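Local coordinates for glycosyl hydrolase, BNR repeat (Ralstonia eutropha, PDB 3B7F), which adopts a seven-bladed beta-propeller fold with BNR repeats and is thought to be a hydrolase, possibly a glycosyl hydrolase, at residues Phe118-Gly123 with Trp131-Ser136; His180-Asp185 with Leu192-Ser197; Gln138-Ser143 with Glu151-Phe156; Gly80-Arg85 with Thr94-Pro99; His58-Asp63 with Met70-Arg75. All coordinates share one frame; numbering follows the deposited sequence.

Interaction 1 of 5, residues Phe118-Gly123 with Trp131-Ser136; sequences FWLTPG and WYAGTS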
# COMPACT_ATOMS: atom_id res chain seq x y z
N PHE A 118 8.94 -1.72 5.59
CA PHE A 118 7.66 -1.05 5.49
C PHE A 118 6.64 -1.75 4.59
O PHE A 118 5.46 -1.80 4.92
CB PHE A 118 7.89 0.37 4.97
CG PHE A 118 6.65 1.18 4.89
CD1 PHE A 118 6.09 1.70 6.03
CD2 PHE A 118 6.04 1.43 3.68
CE1 PHE A 118 4.93 2.44 5.98
CE2 PHE A 118 4.86 2.17 3.62
CZ PHE A 118 4.31 2.67 4.76
N TRP A 119 7.10 -2.29 3.46
CA TRP A 119 6.23 -2.85 2.44
C TRP A 119 6.75 -4.17 1.91
O TRP A 119 7.92 -4.28 1.66
CB TRP A 119 6.24 -1.88 1.27
CG TRP A 119 5.24 -2.14 0.22
CD1 TRP A 119 5.27 -3.09 -0.76
CD2 TRP A 119 4.06 -1.37 0.00
NE1 TRP A 119 4.16 -2.98 -1.55
CE2 TRP A 119 3.41 -1.92 -1.12
CE3 TRP A 119 3.50 -0.27 0.65
CZ2 TRP A 119 2.22 -1.41 -1.60
CZ3 TRP A 119 2.34 0.25 0.15
CH2 TRP A 119 1.70 -0.33 -0.96
N LEU A 120 5.84 -5.11 1.64
CA LEU A 120 6.14 -6.44 1.12
C LEU A 120 5.31 -6.67 -0.13
O LEU A 120 4.09 -6.44 -0.13
CB LEU A 120 5.81 -7.51 2.17
CG LEU A 120 6.65 -7.61 3.45
CD1 LEU A 120 5.91 -8.48 4.46
CD2 LEU A 120 8.05 -8.13 3.14
N THR A 121 5.95 -7.15 -1.20
CA THR A 121 5.29 -7.44 -2.48
C THR A 121 5.66 -8.85 -2.94
O THR A 121 6.85 -9.15 -3.01
CB THR A 121 5.72 -6.46 -3.58
OG1 THR A 121 5.27 -5.17 -3.21
CG2 THR A 121 5.12 -6.79 -4.89
N PRO A 122 4.67 -9.70 -3.25
CA PRO A 122 5.02 -10.99 -3.75
C PRO A 122 5.36 -10.86 -5.24
O PRO A 122 4.77 -10.04 -5.97
CB PRO A 122 3.76 -11.83 -3.52
CG PRO A 122 2.67 -10.88 -3.32
CD PRO A 122 3.20 -9.52 -3.21
N GLY A 123 6.33 -11.65 -5.68
CA GLY A 123 6.75 -11.63 -7.06
C GLY A 123 5.79 -12.20 -8.07
O GLY A 123 4.65 -12.54 -7.76
N TRP A 131 10.05 -12.53 -3.49
CA TRP A 131 9.36 -11.36 -2.92
C TRP A 131 10.28 -10.15 -2.97
O TRP A 131 11.50 -10.30 -3.09
CB TRP A 131 9.03 -11.56 -1.44
CG TRP A 131 7.98 -12.57 -1.13
CD1 TRP A 131 8.10 -13.91 -1.20
CD2 TRP A 131 6.66 -12.30 -0.63
NE1 TRP A 131 6.92 -14.51 -0.82
CE2 TRP A 131 6.02 -13.54 -0.46
CE3 TRP A 131 5.95 -11.12 -0.32
CZ2 TRP A 131 4.71 -13.65 0.02
CZ3 TRP A 131 4.64 -11.23 0.15
CH2 TRP A 131 4.04 -12.48 0.30
N TYR A 132 9.68 -8.97 -2.88
CA TYR A 132 10.42 -7.71 -2.70
C TYR A 132 9.99 -7.10 -1.38
O TYR A 132 8.88 -7.30 -0.94
CB TYR A 132 10.16 -6.72 -3.83
CG TYR A 132 10.74 -7.15 -5.14
CD1 TYR A 132 12.05 -6.83 -5.48
CD2 TYR A 132 9.99 -7.92 -6.01
CE1 TYR A 132 12.59 -7.25 -6.67
CE2 TYR A 132 10.51 -8.34 -7.19
CZ TYR A 132 11.81 -8.01 -7.52
OH TYR A 132 12.29 -8.45 -8.74
N ALA A 133 10.91 -6.39 -0.75
CA ALA A 133 10.68 -5.67 0.48
C ALA A 133 11.17 -4.22 0.30
O ALA A 133 12.24 -3.98 -0.29
CB ALA A 133 11.40 -6.31 1.63
N GLY A 134 10.37 -3.28 0.81
CA GLY A 134 10.70 -1.86 0.84
C GLY A 134 10.90 -1.45 2.30
O GLY A 134 10.09 -1.81 3.14
N THR A 135 11.97 -0.70 2.57
CA THR A 135 12.35 -0.28 3.92
C THR A 135 12.29 1.23 4.18
O THR A 135 12.10 2.02 3.27
CB THR A 135 13.84 -0.72 4.24
OG1 THR A 135 14.75 -0.11 3.31
CG2 THR A 135 14.02 -2.26 4.22
N SER A 136 12.46 1.57 5.47
CA SER A 136 12.68 2.92 5.95
C SER A 136 14.08 2.88 6.62
O SER A 136 14.28 2.07 7.51
CB SER A 136 11.66 3.37 6.97
OG SER A 136 11.99 4.65 7.49
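Pro122 lies over one face of the Trp131 indole, its CB 3.8 Å from the centroid of the six-membered ring and only 8° off the ring normal, a CH-pi contact with the benzo half. The indole gets there because CG of Trp131 stands beside the backbone N and anti to the carbonyl carbon (chi1 -70°), which carries the ring back across the partner strand until CE3 is 3.5 Å from Pro122 N. On the same face of the sheet, CD2 of Leu120 packs 4.1 Å from CB of Ala133. The opposite face carries Thr121 and Tyr132, whose backbones are joined by Thr121 N to Tyr132 O (2.9 Å) and Tyr132 N to Thr121 O (2.8 Å). Farther along, Gly134 O is gripped twice, by Phe118 N at 2.7 Å and by Trp119 N at 3.0 Å; the first donor lies in the carbonyl plane, the second is tilted 22° from it. In the second shell, Thr121 OG1 takes a weak bond from Trp119 NE1 and is bonded to Ile182 O, and Arg65 makes a cation-pi contact with Trp131. Phe118 and Trp119 facing the single residue Gly134 make a classic beta bulge, here in the inner hairpin of one four-stranded antiparallel blade of the propeller.

Interaction 2 of 5, residues His180-Asp185 with Leu192-Ser197; sequences HSILVD and LYIGMS. With EDO (1,2-ethanediol), chain K.
The imidazole of His180 settles over Gly195 in the inner hairpin of a propeller blade, at a hydrogen-bonded pair beside a beta bulge that shifts the register by one before Leu183. Gly195 has no side chain, and the ring fills the hollow above its backbone, with Gly195 O 3.7 Å above the plane and over the centre of the His180 ring. CG of His180 stands between the backbone N and the carbonyl carbon (chi1 59°), which folds the ring back onto strand 192-197. Smaller bumps follow: CD2 of Leu183 butts against CB of Tyr193 at 3.8 Å, the two side chains crossing, whereas Val184 and Leu192 run side by side with CG2 and CD2 also 3.8 Å apart. An ethanediol, probably from the crystallisation liquor, takes a bond from Val184 N. Ser197 OG, bonded also to Asp233 and Arg343, meets the rim of the imidazole: His180 NE2 donates to it over 2.8 Å, only 14° out of the ring plane, while ND1 lies 2.7 Å from Ser181 OG in a second hydrogen bond.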
# COMPACT_ATOMS: atom_id res chain seq x y z
N HIS A 180 7.92 2.28 -0.83
CA HIS A 180 6.62 1.65 -0.82
C HIS A 180 6.20 1.35 -2.24
O HIS A 180 6.99 1.50 -3.16
CB HIS A 180 5.63 2.57 -0.08
CG HIS A 180 5.50 3.94 -0.67
ND1 HIS A 180 4.76 4.18 -1.81
CD2 HIS A 180 5.96 5.14 -0.26
CE1 HIS A 180 4.81 5.47 -2.10
NE2 HIS A 180 5.52 6.08 -1.17
N SER A 181 4.95 0.90 -2.41
CA SER A 181 4.34 0.68 -3.70
C SER A 181 5.24 -0.06 -4.70
O SER A 181 5.42 0.39 -5.83
CB SER A 181 3.89 2.03 -4.26
OG SER A 181 3.05 2.68 -3.35
N ILE A 182 5.79 -1.19 -4.25
CA ILE A 182 6.62 -2.05 -5.07
C ILE A 182 5.65 -2.91 -5.89
O ILE A 182 4.84 -3.69 -5.35
CB ILE A 182 7.62 -2.89 -4.26
CG1 ILE A 182 8.56 -1.98 -3.46
CG2 ILE A 182 8.46 -3.79 -5.19
CD1 ILE A 182 9.35 -2.73 -2.37
N LEU A 183 5.72 -2.73 -7.19
CA LEU A 183 4.83 -3.34 -8.14
C LEU A 183 5.62 -4.20 -9.13
O LEU A 183 6.56 -3.70 -9.73
CB LEU A 183 4.13 -2.21 -8.89
CG LEU A 183 2.96 -1.39 -8.32
CD1 LEU A 183 2.91 -1.30 -6.81
CD2 LEU A 183 2.89 -0.01 -9.03
N VAL A 184 5.25 -5.47 -9.29
CA VAL A 184 5.84 -6.40 -10.25
C VAL A 184 4.81 -6.61 -11.37
O VAL A 184 3.72 -7.09 -11.11
CB VAL A 184 6.18 -7.75 -9.60
CG1 VAL A 184 6.77 -8.76 -10.66
CG2 VAL A 184 7.09 -7.54 -8.38
N ASP A 185 5.15 -6.25 -12.59
CA ASP A 185 4.22 -6.34 -13.73
C ASP A 185 3.74 -7.79 -13.95
O ASP A 185 4.58 -8.68 -14.04
CB ASP A 185 4.90 -5.79 -14.99
CG ASP A 185 3.93 -5.43 -16.11
OD1 ASP A 185 3.04 -6.22 -16.44
OD2 ASP A 185 4.11 -4.34 -16.69
N LEU A 192 9.36 -3.45 -13.17
CA LEU A 192 9.09 -3.07 -11.80
C LEU A 192 8.87 -1.60 -11.67
O LEU A 192 9.49 -0.82 -12.39
CB LEU A 192 10.30 -3.43 -10.93
CG LEU A 192 10.82 -4.88 -10.97
CD1 LEU A 192 12.04 -5.02 -10.06
CD2 LEU A 192 9.68 -5.86 -10.58
N TYR A 193 8.00 -1.23 -10.72
CA TYR A 193 7.75 0.14 -10.31
C TYR A 193 7.94 0.20 -8.79
O TYR A 193 7.70 -0.79 -8.10
CB TYR A 193 6.33 0.64 -10.63
CG TYR A 193 5.92 0.75 -12.09
CD1 TYR A 193 6.35 1.80 -12.91
CD2 TYR A 193 5.02 -0.17 -12.63
CE1 TYR A 193 5.93 1.90 -14.24
CE2 TYR A 193 4.60 -0.08 -13.93
CZ TYR A 193 5.06 0.93 -14.74
OH TYR A 193 4.57 0.94 -16.00
N ILE A 194 8.41 1.34 -8.29
CA ILE A 194 8.55 1.56 -6.84
C ILE A 194 8.12 2.99 -6.54
O ILE A 194 8.09 3.83 -7.43
CB ILE A 194 9.98 1.28 -6.30
CG1 ILE A 194 11.04 2.21 -6.94
CG2 ILE A 194 10.35 -0.23 -6.47
CD1 ILE A 194 12.50 1.96 -6.45
N GLY A 195 7.77 3.26 -5.29
CA GLY A 195 7.36 4.59 -4.85
C GLY A 195 8.22 4.95 -3.65
O GLY A 195 8.57 4.09 -2.85
N MSE A 196 8.60 6.20 -3.55
CA MSE A 196 9.40 6.63 -2.44
C MSE A 196 8.88 7.93 -1.89
O MSE A 196 8.61 8.86 -2.63
CB MSE A 196 10.83 6.82 -2.89
CG MSE A 196 11.40 5.63 -3.53
SE MSE A 196 13.29 5.76 -3.49
CE MSE A 196 13.57 7.50 -4.12
N SER A 197 8.76 7.96 -0.57
CA SER A 197 8.34 9.11 0.17
C SER A 197 9.56 9.60 0.96
O SER A 197 9.87 9.02 1.98
CB SER A 197 7.16 8.77 1.06
OG SER A 197 6.03 8.48 0.25
C1 EDO K . 0.72 -5.73 -7.38
O1 EDO K . 0.74 -4.57 -8.25
C2 EDO K . 2.13 -6.11 -6.90
O2 EDO K . 3.00 -6.46 -8.00

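Interaction 3 of 5, residues Gln138-Ser143 with Glu151-Phe156; sequences QGLFRS and EPVAGF. With EDO (1,2-ethanediol), chain Q.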
# COMPACT_ATOMS: atom_id res chain seq x y z
N GLN A 138 14.81 4.59 2.58
CA GLN A 138 14.51 3.96 1.29
C GLN A 138 15.52 2.90 0.91
O GLN A 138 16.71 3.16 0.88
CB GLN A 138 14.35 5.00 0.14
CG GLN A 138 13.25 6.12 0.28
CD GLN A 138 13.75 7.37 0.97
OE1 GLN A 138 14.49 7.28 1.96
NE2 GLN A 138 13.32 8.56 0.48
N GLY A 139 15.05 1.70 0.64
CA GLY A 139 15.91 0.58 0.25
C GLY A 139 15.00 -0.49 -0.29
O GLY A 139 13.87 -0.61 0.18
N LEU A 140 15.49 -1.20 -1.32
CA LEU A 140 14.78 -2.29 -2.00
C LEU A 140 15.59 -3.57 -1.78
O LEU A 140 16.80 -3.59 -2.02
CB LEU A 140 14.64 -2.01 -3.49
CG LEU A 140 13.80 -2.97 -4.34
CD1 LEU A 140 12.31 -2.90 -3.97
CD2 LEU A 140 14.01 -2.70 -5.81
N PHE A 141 14.90 -4.61 -1.33
CA PHE A 141 15.47 -5.92 -1.04
C PHE A 141 14.65 -7.01 -1.72
O PHE A 141 13.48 -6.81 -2.09
CB PHE A 141 15.53 -6.16 0.48
CG PHE A 141 16.39 -5.16 1.21
CD1 PHE A 141 15.88 -3.92 1.61
CD2 PHE A 141 17.71 -5.44 1.47
CE1 PHE A 141 16.69 -2.98 2.27
CE2 PHE A 141 18.52 -4.52 2.11
CZ PHE A 141 18.02 -3.29 2.52
N ARG A 142 15.27 -8.17 -1.89
CA ARG A 142 14.64 -9.30 -2.54
C ARG A 142 14.94 -10.62 -1.82
O ARG A 142 16.04 -10.85 -1.33
CB ARG A 142 15.12 -9.38 -3.98
CG ARG A 142 14.46 -10.48 -4.80
CD ARG A 142 15.23 -10.82 -6.05
NE ARG A 142 15.05 -9.88 -7.15
CZ ARG A 142 15.98 -9.14 -7.77
NH1 ARG A 142 17.29 -9.18 -7.44
NH2 ARG A 142 15.59 -8.36 -8.77
N SER A 143 13.92 -11.48 -1.76
CA SER A 143 14.05 -12.85 -1.28
C SER A 143 13.67 -13.73 -2.44
O SER A 143 12.83 -13.33 -3.23
CB SER A 143 13.10 -13.12 -0.13
OG SER A 143 13.30 -14.41 0.39
N GLU A 151 18.31 -10.11 0.37
CA GLU A 151 19.53 -9.45 -0.08
C GLU A 151 19.13 -8.10 -0.70
O GLU A 151 18.00 -7.97 -1.21
CB GLU A 151 20.27 -10.31 -1.12
CG GLU A 151 19.61 -10.30 -2.51
CD GLU A 151 20.10 -11.36 -3.48
OE1 GLU A 151 21.21 -11.93 -3.27
OE2 GLU A 151 19.33 -11.61 -4.46
N PRO A 152 20.03 -7.10 -0.67
CA PRO A 152 19.72 -5.84 -1.35
C PRO A 152 19.55 -5.98 -2.87
O PRO A 152 20.19 -6.83 -3.47
CB PRO A 152 20.95 -4.97 -1.08
CG PRO A 152 21.81 -5.68 -0.16
CD PRO A 152 21.33 -7.06 0.02
N VAL A 153 18.64 -5.21 -3.47
CA VAL A 153 18.57 -5.13 -4.94
C VAL A 153 19.58 -4.02 -5.20
O VAL A 153 19.23 -2.83 -5.14
CB VAL A 153 17.18 -4.83 -5.51
CG1 VAL A 153 17.24 -4.60 -7.04
CG2 VAL A 153 16.22 -5.96 -5.16
N ALA A 154 20.83 -4.43 -5.42
CA ALA A 154 21.99 -3.55 -5.65
C ALA A 154 21.79 -2.49 -6.72
O ALA A 154 22.26 -1.36 -6.58
CB ALA A 154 23.21 -4.41 -5.97
N GLY A 155 21.06 -2.82 -7.78
CA GLY A 155 20.76 -1.85 -8.84
C GLY A 155 19.99 -0.62 -8.39
O GLY A 155 20.03 0.40 -9.08
N PHE A 156 19.26 -0.71 -7.28
CA PHE A 156 18.64 0.46 -6.67
C PHE A 156 19.52 1.00 -5.54
O PHE A 156 19.88 2.17 -5.55
CB PHE A 156 17.22 0.25 -6.11
CG PHE A 156 16.73 1.49 -5.40
CD1 PHE A 156 16.21 2.56 -6.13
CD2 PHE A 156 16.94 1.64 -4.03
CE1 PHE A 156 15.87 3.74 -5.49
CE2 PHE A 156 16.62 2.81 -3.38
CZ PHE A 156 16.08 3.86 -4.11
C1 EDO Q . 17.85 -14.59 -0.72
O1 EDO Q . 16.56 -15.22 -0.85
C2 EDO Q . 18.20 -13.74 -1.93
O2 EDO Q . 17.91 -14.45 -3.14
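Arg142 crosses Val153, touching its CG2 methyl first with CB, at 3.8 Å, and again with the guanidinium. CG leaves anti to the backbone N; the chain then bends at chi3 (-79°), turning NE, CZ and the two terminal nitrogens back so that the same Val153 CG2 sits 4.0 Å above the guanidinium plane, over its centre. At the edge of the group, NH1 faces Glu151 OE2 at 4.4 Å, too far for a salt bridge, though the opposite charges probably still attract; NH2 makes weak bonds to Tyr132 OH and Ala207 O. Arg142 N donates to Glu151 O and Glu151 N to Arg142 O, while the straightest bond, Val153 N to Leu140 O (2.8 Å, 175° at the hydrogen), is the last before the chain turns. Leu140 CD2 fits against Val153 CB at 3.8 Å. Val153 is the N-cap of helix 154-157, which follows the outermost strand 151-152 of this blade; from that helix Phe156 packs on Leu140 and reaches Ile194 and Met196 of strand 192-197 in the next blade.

Interaction 4 of 5, residues Gly80-Arg85 with Thr94-Pro99; sequences GPTVFR and TEATRP
In the outer hairpin of a propeller blade, Arg85 and Thr94 form the antiparallel hydrogen-bonded pair, with Arg85 N 2.8 Å from Thr94 O and Thr94 N 2.9 Å from Arg85 O. A water donates to Arg85 O and is bonded to Thr94 OG1 as well, bridging the two residues. The Arg85 side chain starts between its backbone N and carbonyl carbon (chi1 90°) and bends at chi3, bringing the guanidinium over Thr94, whose CB stands 4.0 Å above the plane toward the rim. NH2 ends 2.8 Å from Glu95 O, at an angle too poor for a hydrogen bond. One residue earlier, Phe84 crosses Glu95: CE1 touches Glu95 CB at 3.6 Å, and the ring and carboxylate planes are 77° apart. Thr82 CG2 lies over one face of the Phe84 ring. Past Glu95 the pairing fades, and Ala96 N makes only a weak bond to Val83 O. There Thr82 OG1 holds a water at 2.9 Å that in turn donates weakly to Ala96 O, and Pro99 closes in with its CB 3.7 Å from Thr82 OG1. Strand 81-86 has strand 70-75 on its other side, where Phe84 packs on Ala74; Phe84 also stacks with Phe52, and beyond strand 94-95 Arg98 touches Glu151 and Pro152 of strand 151-152 in the adjoining blade.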
# COMPACT_ATOMS: atom_id res chain seq x y z
N GLY A 80 15.04 -6.67 16.48
CA GLY A 80 15.20 -5.49 15.60
C GLY A 80 14.19 -5.63 14.45
O GLY A 80 13.20 -6.35 14.61
N PRO A 81 14.41 -4.97 13.30
CA PRO A 81 13.46 -5.10 12.18
C PRO A 81 13.63 -6.44 11.47
O PRO A 81 14.75 -6.84 11.22
CB PRO A 81 13.84 -3.94 11.27
CG PRO A 81 15.26 -3.71 11.53
CD PRO A 81 15.51 -4.06 12.96
N THR A 82 12.52 -7.11 11.17
CA THR A 82 12.53 -8.41 10.50
C THR A 82 11.26 -8.68 9.70
O THR A 82 10.34 -7.84 9.65
CB THR A 82 12.72 -9.58 11.55
OG1 THR A 82 13.00 -10.81 10.86
CG2 THR A 82 11.50 -9.78 12.46
N VAL A 83 11.24 -9.85 9.06
CA VAL A 83 10.08 -10.38 8.37
C VAL A 83 9.79 -11.77 8.96
O VAL A 83 10.67 -12.63 9.02
CB VAL A 83 10.30 -10.50 6.84
CG1 VAL A 83 9.04 -11.03 6.17
CG2 VAL A 83 10.69 -9.15 6.22
N PHE A 84 8.56 -11.97 9.43
CA PHE A 84 8.12 -13.29 9.88
C PHE A 84 7.43 -13.97 8.71
O PHE A 84 6.79 -13.29 7.89
CB PHE A 84 7.16 -13.22 11.07
CG PHE A 84 7.79 -12.71 12.34
CD1 PHE A 84 8.50 -13.58 13.16
CD2 PHE A 84 7.65 -11.37 12.72
CE1 PHE A 84 9.08 -13.13 14.35
CE2 PHE A 84 8.21 -10.91 13.90
CZ PHE A 84 8.94 -11.79 14.71
N ARG A 85 7.58 -15.29 8.60
CA ARG A 85 6.96 -16.05 7.52
C ARG A 85 6.09 -17.16 8.11
O ARG A 85 6.40 -17.70 9.17
CB ARG A 85 8.02 -16.65 6.57
CG ARG A 85 8.56 -18.05 6.92
CD ARG A 85 9.83 -18.44 6.13
NE ARG A 85 10.96 -17.89 6.85
CZ ARG A 85 11.83 -18.54 7.64
NH1 ARG A 85 11.82 -19.87 7.80
NH2 ARG A 85 12.77 -17.82 8.24
N THR A 94 7.79 -17.71 11.70
CA THR A 94 9.23 -17.87 11.91
C THR A 94 9.92 -16.62 11.42
O THR A 94 9.65 -16.16 10.31
CB THR A 94 9.81 -19.10 11.19
OG1 THR A 94 9.05 -20.26 11.55
CG2 THR A 94 11.27 -19.33 11.58
N GLU A 95 10.79 -16.06 12.26
CA GLU A 95 11.59 -14.89 11.90
C GLU A 95 12.58 -15.22 10.77
O GLU A 95 13.00 -16.37 10.65
CB GLU A 95 12.31 -14.26 13.13
CG GLU A 95 13.51 -15.03 13.78
CD GLU A 95 13.15 -16.36 14.46
OE1 GLU A 95 11.95 -16.60 14.77
OE2 GLU A 95 14.09 -17.18 14.67
N ALA A 96 12.91 -14.21 9.96
CA ALA A 96 13.87 -14.33 8.85
C ALA A 96 15.22 -14.82 9.35
O ALA A 96 15.66 -14.40 10.42
CB ALA A 96 14.05 -12.98 8.11
N THR A 97 15.86 -15.72 8.59
CA THR A 97 17.21 -16.16 8.95
C THR A 97 18.12 -14.97 8.61
O THR A 97 19.00 -14.62 9.42
CB THR A 97 17.62 -17.51 8.31
OG1 THR A 97 17.62 -17.42 6.89
CG2 THR A 97 16.67 -18.59 8.74
N ARG A 98 17.85 -14.30 7.47
CA ARG A 98 18.56 -13.08 7.07
C ARG A 98 17.55 -11.98 6.69
O ARG A 98 17.14 -11.89 5.53
CB ARG A 98 19.52 -13.37 5.91
CG ARG A 98 20.34 -12.15 5.45
CD ARG A 98 21.07 -12.44 4.14
NE ARG A 98 21.64 -11.20 3.59
CZ ARG A 98 22.20 -11.06 2.38
NH1 ARG A 98 22.28 -12.09 1.52
NH2 ARG A 98 22.67 -9.87 2.01
N PRO A 99 17.14 -11.13 7.65
CA PRO A 99 16.21 -10.07 7.27
C PRO A 99 16.91 -8.95 6.48
O PRO A 99 18.13 -8.92 6.43
CB PRO A 99 15.72 -9.56 8.62
CG PRO A 99 16.86 -9.79 9.55
CD PRO A 99 17.45 -11.09 9.10
O HOH W 1 14.96 -11.91 12.71
O HOH W 2 6.48 -20.69 9.85

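Interaction 5 of 5, residues His58-Asp63 with Met70-Arg75; sequences HHIVQD and MLMAAR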
# COMPACT_ATOMS: atom_id res chain seq x y z
N HIS A 58 4.10 -3.67 10.51
CA HIS A 58 3.93 -2.76 9.38
C HIS A 58 3.12 -3.23 8.19
O HIS A 58 2.51 -2.40 7.52
CB HIS A 58 5.31 -2.27 8.92
CG HIS A 58 5.87 -1.25 9.84
ND1 HIS A 58 5.49 0.07 9.78
CD2 HIS A 58 6.72 -1.36 10.89
CE1 HIS A 58 6.10 0.74 10.74
NE2 HIS A 58 6.85 -0.10 11.43
N HIS A 59 3.14 -4.52 7.90
CA HIS A 59 2.48 -5.04 6.72
C HIS A 59 2.35 -6.56 6.83
O HIS A 59 3.29 -7.21 7.26
CB HIS A 59 3.30 -4.65 5.50
CG HIS A 59 2.54 -4.56 4.21
ND1 HIS A 59 3.17 -4.56 2.99
CD2 HIS A 59 1.21 -4.45 3.94
CE1 HIS A 59 2.28 -4.43 2.03
NE2 HIS A 59 1.08 -4.33 2.58
N ILE A 60 1.19 -7.09 6.47
CA ILE A 60 0.95 -8.53 6.49
C ILE A 60 0.37 -8.82 5.11
O ILE A 60 -0.65 -8.23 4.75
CB ILE A 60 -0.02 -9.03 7.62
CG1 ILE A 60 0.25 -8.35 8.97
CG2 ILE A 60 0.11 -10.56 7.76
CD1 ILE A 60 -0.82 -8.60 9.99
N VAL A 61 1.05 -9.66 4.34
CA VAL A 61 0.64 -9.97 2.98
C VAL A 61 0.62 -11.47 2.74
O VAL A 61 1.54 -12.17 3.15
CB VAL A 61 1.59 -9.32 1.96
CG1 VAL A 61 1.10 -9.59 0.53
CG2 VAL A 61 1.74 -7.81 2.23
N GLN A 62 -0.43 -11.95 2.09
CA GLN A 62 -0.57 -13.34 1.67
C GLN A 62 0.05 -13.48 0.29
O GLN A 62 -0.09 -12.57 -0.54
CB GLN A 62 -2.02 -13.71 1.56
CG GLN A 62 -2.28 -15.14 1.09
CD GLN A 62 -3.73 -15.45 1.07
OE1 GLN A 62 -4.51 -14.78 0.41
NE2 GLN A 62 -4.11 -16.46 1.82
N ASP A 63 0.70 -14.62 0.04
CA ASP A 63 1.23 -14.94 -1.28
C ASP A 63 0.01 -15.42 -2.10
O ASP A 63 -0.55 -16.48 -1.78
CB ASP A 63 2.29 -16.05 -1.18
CG ASP A 63 3.10 -16.22 -2.44
OD1 ASP A 63 2.65 -15.79 -3.52
OD2 ASP A 63 4.22 -16.78 -2.35
N MSE A 70 2.31 -16.60 4.01
CA MSE A 70 2.16 -15.20 4.38
C MSE A 70 3.44 -14.65 4.96
O MSE A 70 4.18 -15.38 5.62
CB MSE A 70 1.12 -15.00 5.46
CG MSE A 70 -0.26 -15.54 5.18
SE MSE A 70 -1.46 -14.81 6.55
CE MSE A 70 -2.99 -15.75 5.90
N LEU A 71 3.67 -13.35 4.71
CA LEU A 71 4.80 -12.60 5.25
C LEU A 71 4.25 -11.43 6.05
O LEU A 71 3.19 -10.92 5.73
CB LEU A 71 5.79 -12.11 4.19
CG LEU A 71 6.63 -13.18 3.44
CD1 LEU A 71 7.72 -12.52 2.63
CD2 LEU A 71 7.26 -14.23 4.36
N MSE A 72 4.97 -11.09 7.11
CA MSE A 72 4.62 -10.03 8.03
C MSE A 72 5.87 -9.20 8.39
O MSE A 72 6.77 -9.72 9.00
CB MSE A 72 4.05 -10.66 9.30
CG MSE A 72 3.81 -9.67 10.43
SE MSE A 72 3.33 -10.51 12.06
CE MSE A 72 1.73 -11.43 11.57
N ALA A 73 5.90 -7.93 7.98
CA ALA A 73 6.98 -6.99 8.31
C ALA A 73 6.76 -6.52 9.76
O ALA A 73 5.68 -6.03 10.12
CB ALA A 73 7.00 -5.82 7.29
N ALA A 74 7.76 -6.70 10.61
CA ALA A 74 7.63 -6.38 12.04
C ALA A 74 8.93 -5.89 12.64
O ALA A 74 10.01 -6.14 12.09
CB ALA A 74 7.16 -7.61 12.81
N ARG A 75 8.82 -5.18 13.77
CA ARG A 75 9.97 -4.67 14.49
C ARG A 75 10.02 -5.18 15.93
O ARG A 75 9.08 -4.96 16.71
CB ARG A 75 10.01 -3.16 14.45
CG ARG A 75 11.36 -2.60 14.91
CD ARG A 75 11.84 -1.46 14.05
NE ARG A 75 11.51 -0.10 14.50
CZ ARG A 75 10.40 0.60 14.23
NH1 ARG A 75 9.37 0.10 13.53
NH2 ARG A 75 10.31 1.85 14.70
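His58 meets Arg75 edge to edge: His58 NE2 and Arg75 NH1 are 3.3 Å apart, each in the plane of the other group, and the two planes differ by 26°, although Arg75 is poorly ordered. The His58 ring stacks with His116 and Tyr386. The ring of His59 carries Val61 CG2 on one face, 3.4 Å above the plane and over its centre; its ND1 is bonded to Leu120 N, and Trp119 meets it with planes about 50° apart. The other sheet face carries Ile60, Gln62 and the selenomethionines Met70 and Met72. Ile60 and Met72 run alongside each other in the same direction, with Ile60 CG1 4.1 Å from Met72 CG; Ile60 packs on Leu26 and Ala28, Met72 on Phe52. Backbone bonds from His58 N to Ala73 O (2.9 Å) and from Ala73 N to His59 O (2.8 Å) join one end, and Val61 and Leu71 exchange two more. These are the first two strands of an antiparallel propeller blade, paired as an inner hairpin.

How the interactions relate
From the N terminus, interaction 5 comes first and closes the short loop between strands 56-62 and 70-75; interaction 4 then closes the loop between strands 81-86 and 94-95 of the same blade. Interaction 1 opens the following blade, and interaction 3 finishes it, strands 131-136 and 139-143 being neighbours. Interaction 2 starts the third of these blades. All five are hairpins in series, and none nests or crosses. Neighbouring blades are tied by packing and by hydrogen bonds between side chains and backbone: Trp131 on Leu71 and Leu120 on Val83 join the first of these blades to the second, Ile182 on Leu140 the second to the third. Interactions 2 and 4 do not touch, their nearest atoms being about 11 Å apart.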